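Local coordinates for protein glycogen synthase (Cyanobacterium sp. CLg1, PDB 6GNF) that belongs to the bacterial glycogen and starch synthase family of two-domain glycosyltransferases and binds adenosine-5'-diphosphate and a glycan, at residues A[234-239]-A[243-248]. Sequence-based numbering, arbitrary orientation. Where two conformers were deposited one is given.
Sequences APPPLD and TEPITS
Ala234 and Ile246 carry the polar part of this contact. Ala234 N donates to Ile246 O at 3.0 Å with an N-H...O angle of 155°, the donor tilted 29° out of the carbonyl plane. The return bond, Ile246 N to Ala234 O at 3.3 Å, is weak and bent. Beyond this pair, the ring nitrogens of Pro235, Pro236, Pro237 and, across from them, Pro245 carry no hydrogen to donate. The other contacts found between the segments are van der Waals approaches of 3.7 Å or more.

The apolar contacts begin beside the bonds, where Ala234 CB lies 4.2 Å from Ile246 CB. Farther along, the Ile246 side chain reaches Pro237: with CG1 anti to the carbonyl carbon (chi1 -54°) and the chain extended beyond it, CD1 comes to 4.0 Å from Pro237 CB and also meets the CD of that ring. Pro236 lies against the Glu244-Pro245 backbone, its CG 4.0 Å from Pro245 CA and its CD 4.2 Å from Pro245 CB. The same CG also approaches Thr243 O at 3.8 Å.

At the end of 234-239, Leu238 centres an inverse gamma turn closed by Asp239 N to Pro237 O, and the Asp239 carboxylate bonds into the connection at Lys241 N and Thr242 OG1. The two segments are thus the arms of a short, surface-exposed, proline-rich hairpin-like loop between strands 233-234 and 246-248, within the starch synthase catalytic family region; the side chain of Pro236 comes within about 4 Å, nearest atoms, of a bound beta-D-glucopyranose, placing the loop beside the glycan.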
loop_
_atom_site.group_PDB
_atom_site.type_symbol
_atom_site.label_atom_id
_atom_site.label_comp_id
_atom_site.label_asym_id
_atom_site.label_seq_id
_atom_site.Cartn_x
_atom_site.Cartn_y
_atom_site.Cartn_z
ATOM N N ALA A 234 -12.349 13.623 -12.588
ATOM C CA ALA A 234 -11.261 13.011 -13.368
ATOM C C ALA A 234 -9.911 13.307 -12.715
ATOM O O ALA A 234 -9.781 14.290 -11.981
ATOM C CB ALA A 234 -11.272 13.527 -14.800
ATOM N N PRO A 235 -8.896 12.465 -12.977
ATOM C CA PRO A 235 -7.553 12.841 -12.540
ATOM C C PRO A 235 -7.034 14.015 -13.365
ATOM O O PRO A 235 -7.667 14.390 -14.363
ATOM C CB PRO A 235 -6.713 11.579 -12.810
ATOM C CG PRO A 235 -7.692 10.473 -12.998
ATOM C CD PRO A 235 -8.915 11.122 -13.581
ATOM N N PRO A 236 -5.889 14.596 -12.957
ATOM C CA PRO A 236 -5.291 15.678 -13.747
ATOM C C PRO A 236 -5.024 15.231 -15.186
ATOM O O PRO A 236 -4.764 14.044 -15.421
ATOM C CB PRO A 236 -3.972 15.972 -13.021
ATOM C CG PRO A 236 -4.132 15.408 -11.652
ATOM C CD PRO A 236 -5.088 14.262 -11.764
ATOM N N PRO A 237 -5.065 16.172 -16.143
ATOM C CA PRO A 237 -4.942 15.776 -17.551
ATOM C C PRO A 237 -3.566 15.179 -17.876
ATOM O O PRO A 237 -2.572 15.526 -17.236
ATOM C CB PRO A 237 -5.184 17.086 -18.315
ATOM C CG PRO A 237 -4.840 18.173 -17.351
ATOM C CD PRO A 237 -5.009 17.635 -15.956
ATOM N N LEU A 238 -3.523 14.284 -18.858
ATOM C CA LEU A 238 -2.280 13.620 -19.257
ATOM C C LEU A 238 -1.336 14.576 -20.022
ATOM O O LEU A 238 -1.198 14.473 -21.246
ATOM C CB LEU A 238 -2.603 12.389 -20.120
ATOM C CG LEU A 238 -3.522 11.320 -19.514
ATOM C CD1 LEU A 238 -3.954 10.312 -20.571
ATOM C CD2 LEU A 238 -2.837 10.622 -18.348
ATOM N N ASP A 239 -0.702 15.505 -19.300
ATOM C CA ASP A 239 0.326 16.395 -19.879
ATOM C C ASP A 239 1.675 16.373 -19.129
ATOM O O ASP A 239 2.579 17.152 -19.440
ATOM C CB ASP A 239 -0.203 17.840 -20.004
ATOM C CG ASP A 239 -0.494 18.502 -18.655
ATOM O OD1 ASP A 239 0.093 18.115 -17.622
ATOM O OD2 ASP A 239 -1.312 19.445 -18.641
ATOM N N THR A 243 -1.054 19.562 -12.032
ATOM C CA THR A 243 -1.336 18.885 -10.771
ATOM C C THR A 243 -2.801 19.057 -10.316
ATOM O O THR A 243 -3.255 18.330 -9.429
ATOM C CB THR A 243 -0.353 19.363 -9.671
ATOM O OG1 THR A 243 -0.239 18.356 -8.656
ATOM C CG2 THR A 243 -0.786 20.717 -9.054
ATOM N N GLU A 244 -3.528 19.995 -10.937
ATOM C CA GLU A 244 -4.923 20.281 -10.588
ATOM C C GLU A 244 -5.878 19.254 -11.228
ATOM O O GLU A 244 -5.997 19.204 -12.458
ATOM C CB GLU A 244 -5.306 21.701 -11.041
ATOM C CG GLU A 244 -4.453 22.817 -10.444
ATOM C CD GLU A 244 -3.239 23.163 -11.291
ATOM O OE1 GLU A 244 -2.165 23.434 -10.714
ATOM O OE2 GLU A 244 -3.353 23.161 -12.534
ATOM N N PRO A 245 -6.565 18.419 -10.395
ATOM C CA PRO A 245 -7.524 17.461 -10.982
ATOM C C PRO A 245 -8.722 18.139 -11.648
ATOM O O PRO A 245 -9.112 19.233 -11.238
ATOM C CB PRO A 245 -7.989 16.629 -9.772
ATOM C CG PRO A 245 -6.933 16.811 -8.735
ATOM C CD PRO A 245 -6.442 18.216 -8.935
ATOM N N ILE A 246 -9.293 17.497 -12.665
ATOM C CA ILE A 246 -10.420 18.073 -13.400
ATOM C C ILE A 246 -11.746 17.679 -12.745
ATOM O O ILE A 246 -12.269 16.584 -12.982
ATOM C CB ILE A 246 -10.438 17.646 -14.890
ATOM C CG1 ILE A 246 -9.097 17.959 -15.570
ATOM C CG2 ILE A 246 -11.585 18.334 -15.629
ATOM C CD1 ILE A 246 -8.940 17.340 -16.945
ATOM N N THR A 247 -12.266 18.572 -11.902
ATOM C CA THR A 247 -13.646 18.485 -11.411
ATOM C C THR A 247 -14.546 19.101 -12.488
ATOM O O THR A 247 -14.083 19.904 -13.300
ATOM C CB THR A 247 -13.816 19.184 -10.035
ATOM O OG1 THR A 247 -13.447 18.275 -8.991
ATOM C CG2 THR A 247 -15.253 19.640 -9.780
ATOM N N SER A 248 -15.815 18.701 -12.513
ATOM C CA SER A 248 -16.773 19.225 -13.486
ATOM C C SER A 248 -18.149 19.442 -12.846
ATOM O O SER A 248 -18.516 18.713 -11.922
ATOM C CB SER A 248 -16.874 18.249 -14.658
ATOM O OG SER A 248 -17.896 18.611 -15.563
#